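Local coordinates for putative uncharacterized protein (Streptococcus suis, PDB 4XZ7) that has transglutaminase activity and acts as an antiphagocytic virulence factor, seen here as a homodimer of the N-terminal part of a longer protein, at residues L17-F22 and E55-G60; V38-F43 and K61-L66; M117-I122 and K168-Y173. All blocks are in the same frame, centred on the assembly; numbering follows the deposited sequence.

Interaction 1: L17-F22 and E55-G60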
loop_
_atom_site.group_PDB
_atom_site.type_symbol
_atom_site.label_atom_id
_atom_site.label_comp_id
_atom_site.label_asym_id
_atom_site.label_seq_id
_atom_site.Cartn_x
_atom_site.Cartn_y
_atom_site.Cartn_z
ATOM N N LEU B 17 -9.252 3.610 32.603
ATOM C CA LEU B 17 -9.458 5.060 32.527
ATOM C C LEU B 17 -8.734 5.657 31.336
ATOM O O LEU B 17 -7.842 5.037 30.778
ATOM C CB LEU B 17 -8.976 5.745 33.806
ATOM C CG LEU B 17 -9.397 5.210 35.172
ATOM C CD1 LEU B 17 -8.798 6.086 36.250
ATOM C CD2 LEU B 17 -10.902 5.190 35.300
ATOM N N ASN B 18 -9.105 6.870 30.936
ATOM C CA ASN B 18 -8.344 7.542 29.889
ATOM C C ASN B 18 -7.343 8.480 30.524
ATOM O O ASN B 18 -7.301 8.604 31.750
ATOM C CB ASN B 18 -9.251 8.305 28.923
ATOM C CG ASN B 18 -10.137 9.323 29.619
ATOM O OD1 ASN B 18 -9.915 9.690 30.777
ATOM N ND2 ASN B 18 -11.155 9.789 28.903
ATOM N N TRP B 19 -6.555 9.153 29.694
ATOM C CA TRP B 19 -5.468 9.962 30.214
ATOM C C TRP B 19 -5.931 11.037 31.192
ATOM O O TRP B 19 -5.244 11.313 32.161
ATOM C CB TRP B 19 -4.671 10.622 29.092
ATOM C CG TRP B 19 -3.723 11.611 29.676
ATOM C CD1 TRP B 19 -3.742 12.962 29.512
ATOM C CD2 TRP B 19 -2.653 11.331 30.595
ATOM N NE1 TRP B 19 -2.729 13.541 30.244
ATOM C CE2 TRP B 19 -2.048 12.561 30.918
ATOM C CE3 TRP B 19 -2.136 10.155 31.155
ATOM C CZ2 TRP B 19 -0.953 12.653 31.781
ATOM C CZ3 TRP B 19 -1.055 10.245 32.014
ATOM C CH2 TRP B 19 -0.472 11.486 32.318
ATOM N N GLU B 20 -7.089 11.637 30.952
ATOM C CA GLU B 20 -7.569 12.729 31.804
ATOM C C GLU B 20 -7.809 12.267 33.252
ATOM O O GLU B 20 -7.215 12.796 34.228
ATOM C CB GLU B 20 -8.852 13.311 31.188
ATOM C CG GLU B 20 -9.466 14.500 31.897
ATOM C CD GLU B 20 -10.723 15.008 31.187
ATOM O OE1 GLU B 20 -11.462 15.824 31.785
ATOM O OE2 GLU B 20 -10.973 14.589 30.033
ATOM N N ALA B 21 -8.669 11.259 33.380
ATOM C CA ALA B 21 -8.984 10.657 34.673
ATOM C C ALA B 21 -7.737 10.055 35.342
ATOM O O ALA B 21 -7.451 10.299 36.543
ATOM C CB ALA B 21 -10.065 9.591 34.497
ATOM N N PHE B 22 -6.990 9.282 34.562
ATOM C CA PHE B 22 -5.793 8.634 35.093
ATOM C C PHE B 22 -4.816 9.669 35.635
ATOM O O PHE B 22 -4.304 9.521 36.742
ATOM C CB PHE B 22 -5.091 7.785 34.034
ATOM C CG PHE B 22 -3.989 6.933 34.593
ATOM C CD1 PHE B 22 -4.284 5.750 35.262
ATOM C CD2 PHE B 22 -2.657 7.315 34.467
ATOM C CE1 PHE B 22 -3.267 4.948 35.779
ATOM C CE2 PHE B 22 -1.631 6.515 34.988
ATOM C CZ PHE B 22 -1.945 5.333 35.646
ATOM N N GLU B 55 4.758 12.332 27.648
ATOM C CA GLU B 55 4.806 11.100 26.877
ATOM C C GLU B 55 3.687 10.132 27.284
ATOM O O GLU B 55 3.175 9.380 26.461
ATOM C CB GLU B 55 6.181 10.459 27.033
ATOM C CG GLU B 55 7.292 11.292 26.369
ATOM C CD GLU B 55 8.684 10.941 26.853
ATOM O OE1 GLU B 55 9.655 11.159 26.094
ATOM O OE2 GLU B 55 8.817 10.471 28.001
ATOM N N LEU B 56 3.317 10.143 28.560
ATOM C CA LEU B 56 2.147 9.386 29.008
ATOM C C LEU B 56 0.922 9.850 28.236
ATOM O O LEU B 56 0.206 9.039 27.623
ATOM C CB LEU B 56 1.930 9.553 30.514
ATOM C CG LEU B 56 2.970 8.769 31.323
ATOM C CD1 LEU B 56 2.847 9.019 32.828
ATOM C CD2 LEU B 56 2.874 7.276 30.997
ATOM N N GLU B 57 0.714 11.167 28.243
ATOM C CA GLU B 57 -0.414 11.776 27.528
ATOM C C GLU B 57 -0.428 11.327 26.071
ATOM O O GLU B 57 -1.475 10.947 25.542
ATOM C CB GLU B 57 -0.359 13.308 27.611
ATOM C CG GLU B 57 -1.473 13.996 26.834
ATOM C CD GLU B 57 -1.897 15.319 27.453
ATOM O OE1 GLU B 57 -2.923 15.877 27.013
ATOM O OE2 GLU B 57 -1.219 15.800 28.390
ATOM N N GLU B 58 0.746 11.329 25.440
ATOM C CA GLU B 58 0.838 10.857 24.065
ATOM C C GLU B 58 0.451 9.375 23.950
ATOM O O GLU B 58 -0.194 8.970 22.980
ATOM C CB GLU B 58 2.248 11.090 23.520
ATOM C CG GLU B 58 2.367 10.927 22.013
ATOM C CD GLU B 58 1.542 11.953 21.231
ATOM O OE1 GLU B 58 1.331 11.738 20.017
ATOM O OE2 GLU B 58 1.110 12.972 21.824
ATOM N N PHE B 59 0.824 8.567 24.939
ATOM C CA PHE B 59 0.411 7.159 24.919
ATOM C C PHE B 59 -1.114 7.053 25.020
ATOM O O PHE B 59 -1.714 6.095 24.525
ATOM C CB PHE B 59 1.060 6.365 26.060
ATOM C CG PHE B 59 2.533 6.136 25.894
ATOM C CD1 PHE B 59 3.092 5.892 24.638
ATOM C CD2 PHE B 59 3.371 6.170 27.003
ATOM C CE1 PHE B 59 4.466 5.695 24.492
ATOM C CE2 PHE B 59 4.760 5.957 26.862
ATOM C CZ PHE B 59 5.303 5.726 25.608
ATOM N N GLY B 60 -1.731 8.053 25.649
ATOM C CA GLY B 60 -3.174 8.079 25.856
ATOM C C GLY B 60 -4.051 8.153 24.609
ATOM O O GLY B 60 -5.263 7.924 24.684
HETATM O O HOH W 1 -6.495 7.373 26.876
#
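Gly60 O accepts a hydrogen bond from a water at 2.6 Å, and the oxygen of the same water takes a weak one from Trp19 N at 3.3 Å, so a single solvent molecule links the first residue of helix 19-29 to Gly60. Next to this bridge the indole of Trp19 lies flat against the backbone of the other helix. Its CG is anti to the backbone N (chi1 171°), which carries the ring across to 55-60. Glu57 CA stands almost exactly over the five-membered ring, 3.8 Å from the centroid and 6° off the normal, a CH-pi contact. The six-membered ring reaches further along the helix: Trp19 CZ3 lies 3.4 Å from Leu56 CB, the leucine running across it at about a right angle. At the pyrrole end, Glu57 folds its chain over Trp19 CD1 and NE1, its CG 3.7 Å from CD1, with the carboxylate tilted 35° from the indole plane. Gly60 lies where the two segments' backbones come closest, its CA 5.3 Å from Trp19 CA. Asn18 fixes the start of the tryptophan's helix as its N-cap, OD1 accepting from Ala21 N at 3.3 Å in a nearly straight bond. Beyond the contact, Phe22 stacks on Phe65 and, like Leu56, rests on Ile82 of the central strand 79-86. Two helices lying side by side on one face of a mixed beta-sheet, with an aromatic ring wedged between them, give this N-terminal region its layered alpha/beta character.

Interaction 2: V38-F43 and K61-L66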
loop_
_atom_site.group_PDB
_atom_site.type_symbol
_atom_site.label_atom_id
_atom_site.label_comp_id
_atom_site.label_asym_id
_atom_site.label_seq_id
_atom_site.Cartn_x
_atom_site.Cartn_y
_atom_site.Cartn_z
ATOM N N VAL B 38 6.475 2.087 31.390
ATOM C CA VAL B 38 5.134 1.801 30.901
ATOM C C VAL B 38 5.072 0.448 30.218
ATOM O O VAL B 38 5.828 0.184 29.283
ATOM C CB VAL B 38 4.635 2.873 29.913
ATOM C CG1 VAL B 38 3.217 2.526 29.456
ATOM C CG2 VAL B 38 4.693 4.269 30.567
ATOM N N LEU B 39 4.169 -0.401 30.706
ATOM C CA LEU B 39 3.930 -1.720 30.138
ATOM C C LEU B 39 2.640 -1.699 29.362
ATOM O O LEU B 39 1.648 -1.159 29.823
ATOM C CB LEU B 39 3.848 -2.790 31.225
ATOM C CG LEU B 39 5.107 -2.951 32.080
ATOM C CD1 LEU B 39 4.858 -3.911 33.241
ATOM C CD2 LEU B 39 6.265 -3.426 31.212
ATOM N N LYS B 40 2.656 -2.295 28.179
ATOM C CA LYS B 40 1.442 -2.445 27.400
ATOM C C LYS B 40 1.059 -3.912 27.395
ATOM O O LYS B 40 1.872 -4.775 27.049
ATOM C CB LYS B 40 1.633 -1.937 25.969
ATOM C CG LYS B 40 0.383 -2.068 25.114
ATOM C CD LYS B 40 0.514 -1.337 23.768
ATOM C CE LYS B 40 -0.794 -1.449 22.964
ATOM N NZ LYS B 40 -0.772 -0.740 21.652
ATOM N N LEU B 41 -0.178 -4.197 27.765
ATOM C CA LEU B 41 -0.617 -5.580 27.882
ATOM C C LEU B 41 -0.588 -6.249 26.527
ATOM O O LEU B 41 -1.183 -5.753 25.568
ATOM C CB LEU B 41 -2.012 -5.657 28.479
ATOM C CG LEU B 41 -2.178 -5.230 29.931
ATOM C CD1 LEU B 41 -3.574 -5.617 30.433
ATOM C CD2 LEU B 41 -1.079 -5.868 30.795
ATOM N N GLY B 42 0.118 -7.370 26.454
ATOM C CA GLY B 42 0.196 -8.155 25.238
ATOM C C GLY B 42 1.518 -7.982 24.526
ATOM O O GLY B 42 1.765 -8.633 23.507
ATOM N N PHE B 43 2.381 -7.127 25.068
ATOM C CA PHE B 43 3.661 -6.818 24.430
ATOM C C PHE B 43 4.843 -7.129 25.338
ATOM O O PHE B 43 4.815 -6.817 26.521
ATOM C CB PHE B 43 3.689 -5.337 23.991
ATOM C CG PHE B 43 2.750 -5.036 22.838
ATOM C CD1 PHE B 43 1.385 -4.953 23.041
ATOM C CD2 PHE B 43 3.234 -4.869 21.551
ATOM C CE1 PHE B 43 0.519 -4.709 21.986
ATOM C CE2 PHE B 43 2.370 -4.605 20.489
ATOM C CZ PHE B 43 1.013 -4.540 20.707
ATOM N N LYS B 61 -3.451 8.470 23.467
ATOM C CA LYS B 61 -4.194 8.571 22.215
ATOM C C LYS B 61 -4.712 7.219 21.764
ATOM O O LYS B 61 -5.849 7.098 21.320
ATOM C CB LYS B 61 -3.315 9.181 21.118
ATOM C CG LYS B 61 -2.983 10.643 21.350
ATOM C CD LYS B 61 -2.057 11.181 20.273
ATOM C CE LYS B 61 -1.800 12.665 20.478
ATOM N NZ LYS B 61 -0.995 13.239 19.368
ATOM N N ASN B 62 -3.867 6.206 21.883
ATOM C CA ASN B 62 -4.196 4.866 21.406
ATOM C C ASN B 62 -4.435 3.847 22.522
ATOM O O ASN B 62 -4.850 2.718 22.246
ATOM C CB ASN B 62 -3.085 4.353 20.489
ATOM C CG ASN B 62 -2.950 5.173 19.224
ATOM O OD1 ASN B 62 -3.900 5.818 18.785
ATOM N ND2 ASN B 62 -1.766 5.147 18.628
ATOM N N ASN B 63 -4.177 4.242 23.771
ATOM C CA ASN B 63 -4.290 3.323 24.904
ATOM C C ASN B 63 -5.114 3.872 26.053
ATOM O O ASN B 63 -5.102 5.074 26.320
ATOM C CB ASN B 63 -2.899 2.957 25.458
ATOM C CG ASN B 63 -1.957 2.432 24.401
ATOM O OD1 ASN B 63 -2.018 1.265 24.034
ATOM N ND2 ASN B 63 -1.063 3.295 23.915
ATOM N N ASN B 64 -5.802 2.987 26.764
ATOM C CA ASN B 64 -6.328 3.346 28.068
ATOM C C ASN B 64 -5.391 2.878 29.173
ATOM O O ASN B 64 -4.473 2.113 28.928
ATOM C CB ASN B 64 -7.723 2.772 28.249
ATOM C CG ASN B 64 -8.746 3.496 27.398
ATOM O OD1 ASN B 64 -8.808 4.723 27.419
ATOM N ND2 ASN B 64 -9.522 2.750 26.621
ATOM N N PHE B 65 -5.632 3.347 30.386
ATOM C CA PHE B 65 -4.720 3.138 31.491
ATOM C C PHE B 65 -5.435 2.259 32.487
ATOM O O PHE B 65 -6.652 2.360 32.623
ATOM C CB PHE B 65 -4.312 4.478 32.113
ATOM C CG PHE B 65 -3.531 5.359 31.178
ATOM C CD1 PHE B 65 -4.182 6.152 30.245
ATOM C CD2 PHE B 65 -2.138 5.366 31.212
ATOM C CE1 PHE B 65 -3.467 6.944 29.363
ATOM C CE2 PHE B 65 -1.415 6.155 30.331
ATOM C CZ PHE B 65 -2.080 6.942 29.406
ATOM N N LEU B 66 -4.696 1.396 33.176
ATOM C CA LEU B 66 -5.308 0.518 34.168
ATOM C C LEU B 66 -5.033 0.983 35.579
ATOM O O LEU B 66 -3.908 1.372 35.906
ATOM C CB LEU B 66 -4.796 -0.916 34.010
ATOM C CG LEU B 66 -5.073 -1.594 32.679
ATOM C CD1 LEU B 66 -4.807 -3.076 32.826
ATOM C CD2 LEU B 66 -6.515 -1.349 32.265
HETATM O O HOH W 2 0.682 2.275 21.525
#
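A type II beta turn, Lys40 to Phe43, ends strand 36-40, and from it and the end of the strand two side chains reach toward strand 63-68. Phe43 N closes the turn on Lys40 O at 3.1 Å. Gly42 takes the third position with a positive phi of 104°. At one end of the contact Leu41 and Leu66 reach for each other tip to tip, and their CD1 atoms meet at 3.7 Å; Leu66 also leans on Ile14 and Val16 of strand 14-17. The two segments do not pair directly. Strand 79-86 lies between them in the mixed sheet, parallel to 36-40 and antiparallel to 63-68, so the nearest CA atoms, those of Lys40 and Asn63, remain 8.5 Å apart and side chains must span the middle strand. Lys40 does this with a fully extended chain, CG anti to the backbone N (chi1 -180°), crossing the Asn63 side chain at about a right angle. Lys40 CE lies 3.2 Å from Asn63 OD1, and Lys40 NZ is 3.4 Å from the same oxygen. A water joins the two polar ends: it accepts from Asn63 ND2 at 3.1 Å and, weakly, from Lys40 NZ at 3.3 Å. Each nitrogen has a further partner. Asn63 ND2 donates to Phe59 O of the preceding helix, which probably holds the rotation of the amide, with OD1 on the side of the lysine, while Lys40 NZ makes a weak hydrogen bond to Asn86 OD1.

Interaction 3: M117-I122 and K168-Y173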
loop_
_atom_site.group_PDB
_atom_site.type_symbol
_atom_site.label_atom_id
_atom_site.label_comp_id
_atom_site.label_asym_id
_atom_site.label_seq_id
_atom_site.Cartn_x
_atom_site.Cartn_y
_atom_site.Cartn_z
ATOM N N MET B 117 -8.651 -0.940 13.618
ATOM C CA MET B 117 -8.865 -2.353 13.338
ATOM C C MET B 117 -7.544 -3.126 13.282
ATOM O O MET B 117 -7.456 -4.180 12.643
ATOM C CB MET B 117 -9.654 -2.523 12.036
ATOM C CG MET B 117 -11.099 -2.069 12.159
ATOM S SD MET B 117 -12.037 -2.250 10.630
ATOM C CE MET B 117 -13.686 -1.818 11.203
ATOM N N GLU B 118 -6.522 -2.589 13.949
ATOM C CA GLU B 118 -5.324 -3.362 14.277
ATOM C C GLU B 118 -5.755 -4.474 15.226
ATOM O O GLU B 118 -6.748 -4.317 15.930
ATOM C CB GLU B 118 -4.250 -2.486 14.924
ATOM C CG GLU B 118 -4.558 -2.059 16.368
ATOM C CD GLU B 118 -5.660 -1.008 16.468
ATOM O OE1 GLU B 118 -6.046 -0.439 15.421
ATOM O OE2 GLU B 118 -6.142 -0.753 17.596
ATOM N N PRO B 119 -5.019 -5.595 15.253
ATOM C CA PRO B 119 -5.429 -6.715 16.115
ATOM C C PRO B 119 -5.812 -6.309 17.554
ATOM O O PRO B 119 -5.061 -5.618 18.234
ATOM C CB PRO B 119 -4.194 -7.618 16.092
ATOM C CG PRO B 119 -3.662 -7.428 14.672
ATOM C CD PRO B 119 -3.854 -5.940 14.417
ATOM N N LYS B 120 -7.013 -6.690 17.979
ATOM C CA LYS B 120 -7.419 -6.517 19.370
ATOM C C LYS B 120 -6.990 -7.712 20.226
ATOM O O LYS B 120 -6.813 -8.834 19.724
ATOM C CB LYS B 120 -8.934 -6.321 19.464
ATOM C CG LYS B 120 -9.442 -5.146 18.640
ATOM C CD LYS B 120 -8.544 -3.920 18.834
ATOM C CE LYS B 120 -8.785 -2.842 17.777
ATOM N NZ LYS B 120 -10.149 -2.254 17.866
ATOM N N ARG B 121 -6.835 -7.472 21.523
ATOM C CA ARG B 121 -6.482 -8.537 22.453
ATOM C C ARG B 121 -7.540 -8.678 23.550
ATOM O O ARG B 121 -8.332 -7.766 23.787
ATOM C CB ARG B 121 -5.083 -8.280 23.052
ATOM C CG ARG B 121 -3.983 -8.356 22.015
ATOM C CD ARG B 121 -2.602 -7.922 22.507
ATOM N NE ARG B 121 -1.766 -7.522 21.365
ATOM C CZ ARG B 121 -0.668 -8.161 20.992
ATOM N NH1 ARG B 121 -0.249 -9.215 21.682
ATOM N NH2 ARG B 121 0.017 -7.744 19.946
ATOM N N ILE B 122 -7.574 -9.843 24.190
ATOM C CA ILE B 122 -8.425 -10.048 25.359
ATOM C C ILE B 122 -7.493 -10.397 26.515
ATOM O O ILE B 122 -6.448 -11.040 26.307
ATOM C CB ILE B 122 -9.492 -11.165 25.120
ATOM C CG1 ILE B 122 -10.313 -11.446 26.374
ATOM C CG2 ILE B 122 -8.852 -12.471 24.643
ATOM C CD1 ILE B 122 -11.611 -12.167 26.065
ATOM N N LYS B 168 -3.144 -13.376 7.998
ATOM C CA LYS B 168 -1.958 -13.540 8.821
ATOM C C LYS B 168 -0.823 -12.592 8.376
ATOM O O LYS B 168 0.127 -12.356 9.122
ATOM C CB LYS B 168 -1.487 -15.002 8.803
ATOM C CG LYS B 168 -0.749 -15.441 7.539
ATOM C CD LYS B 168 -0.375 -16.939 7.603
ATOM C CE LYS B 168 0.550 -17.325 6.459
ATOM N NZ LYS B 168 0.989 -18.738 6.503
ATOM N N TYR B 169 -0.927 -12.030 7.174
ATOM C CA TYR B 169 0.104 -11.099 6.728
ATOM C C TYR B 169 -0.209 -9.637 7.045
ATOM O O TYR B 169 0.349 -8.739 6.414
ATOM C CB TYR B 169 0.356 -11.254 5.231
ATOM C CG TYR B 169 0.947 -12.601 4.866
ATOM C CD1 TYR B 169 2.241 -12.939 5.233
ATOM C CD2 TYR B 169 0.201 -13.541 4.163
ATOM C CE1 TYR B 169 2.787 -14.188 4.907
ATOM C CE2 TYR B 169 0.735 -14.785 3.832
ATOM C CZ TYR B 169 2.014 -15.098 4.191
ATOM O OH TYR B 169 2.513 -16.320 3.834
ATOM N N TYR B 170 -1.054 -9.393 8.047
ATOM C CA TYR B 170 -1.465 -8.023 8.427
ATOM C C TYR B 170 -0.304 -7.039 8.606
ATOM O O TYR B 170 -0.360 -5.887 8.143
ATOM C CB TYR B 170 -2.280 -8.068 9.717
ATOM C CG TYR B 170 -2.663 -6.696 10.222
ATOM C CD1 TYR B 170 -1.835 -5.982 11.080
ATOM C CD2 TYR B 170 -3.853 -6.119 9.837
ATOM C CE1 TYR B 170 -2.186 -4.700 11.509
ATOM C CE2 TYR B 170 -4.216 -4.857 10.274
ATOM C CZ TYR B 170 -3.382 -4.157 11.107
ATOM O OH TYR B 170 -3.765 -2.909 11.539
ATOM N N GLU B 171 0.745 -7.465 9.297
ATOM C CA GLU B 171 1.850 -6.538 9.585
ATOM C C GLU B 171 2.699 -6.237 8.354
ATOM O O GLU B 171 3.135 -5.085 8.125
ATOM C CB GLU B 171 2.732 -7.105 10.714
ATOM C CG GLU B 171 1.944 -7.322 12.012
ATOM C CD GLU B 171 1.480 -6.014 12.657
ATOM O OE1 GLU B 171 0.658 -6.076 13.601
ATOM O OE2 GLU B 171 1.929 -4.924 12.222
ATOM N N ASP B 172 2.925 -7.285 7.566
ATOM C CA ASP B 172 3.644 -7.178 6.313
ATOM C C ASP B 172 2.921 -6.189 5.387
ATOM O O ASP B 172 3.524 -5.236 4.867
ATOM C CB ASP B 172 3.782 -8.566 5.688
ATOM C CG ASP B 172 4.487 -9.555 6.626
ATOM O OD1 ASP B 172 5.706 -9.417 6.785
ATOM O OD2 ASP B 172 3.833 -10.458 7.212
ATOM N N TYR B 173 1.615 -6.371 5.238
ATOM C CA TYR B 173 0.813 -5.454 4.431
ATOM C C TYR B 173 0.838 -4.017 4.958
ATOM O O TYR B 173 0.963 -3.048 4.179
ATOM C CB TYR B 173 -0.634 -5.937 4.365
ATOM C CG TYR B 173 -0.902 -6.957 3.282
ATOM C CD1 TYR B 173 -0.628 -6.678 1.941
ATOM C CD2 TYR B 173 -1.459 -8.187 3.592
ATOM C CE1 TYR B 173 -0.904 -7.610 0.936
ATOM C CE2 TYR B 173 -1.747 -9.117 2.606
ATOM C CZ TYR B 173 -1.473 -8.822 1.284
ATOM O OH TYR B 173 -1.765 -9.752 0.323
#
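Tyr170 holds its CG anti to the backbone N (chi1 176°) and its ring plane turned about perpendicular to the plane of CA, CB and CG (chi2 -89°), which sends the phenol out from the first turn of helix 170-181 and lays one face toward Pro119. Proline and tyrosine approach from opposite directions. Pro119 CD sits over the ring, 3.9 Å from its centroid and 23° off the normal, a CH-pi contact displaced toward the rim; its nearest ring atom is Tyr170 CE1 at 3.6 Å. The hydroxyl end slides past the next residue back along the chain, where Tyr170 OH lies 3.2 Å from Glu118 CA and 3.4 Å from Glu118 CB. Glu118 bends its own chain so that the carboxylate leads away, and the tyrosine meets the aliphatic base of this residue instead of its charge. Met117 O stands obliquely to the ring, 4.1 Å from Tyr170 OH. Tyr169, at the N-cap position, starts the helix, and its O accepts from Tyr173 N in the first helical turn. The contact thus fastens the loop before strand 121-124 to the start of the helix that follows strand 157-167, two strands that pair antiparallel through bonds such as that between Ile122 and His161. The dimer interface is close by: Tyr173 OH bonds to Asp252 OD2 of the second subunit, whose Tyr248 ring meets Tyr169. Across the two segments no hydrogen bond forms. Cohesion between them probably rests on dispersion and the CH-pi contact, in which the hydrogens on a carbon bonded to the proline's amide nitrogen, probably slightly positive, suit the electron-rich face of the phenol.

From the N terminus, the start of helix 19-29 is met by helix 53-59, and interaction 1 closes the loop between them, which contains strand 36-40. Interaction 2 begins inside that loop and ends just beyond it, so the two cross, the segments alternating along the chain. They also touch: Leu17 O probably bonds to Phe65 N, and Leu56 packs on Val38. Together they bind helices 19-29 and 53-59 to strands 36-40 and 63-68, with strand 79-86 between the strands. Interaction 3 follows in series, closing a later loop through strands of the second mixed sheet, from the approach to strand 121-124 to helix 170-181. Arg121 joins it to interaction 2, meeting Gly42 and making a cation-pi contact with Phe43.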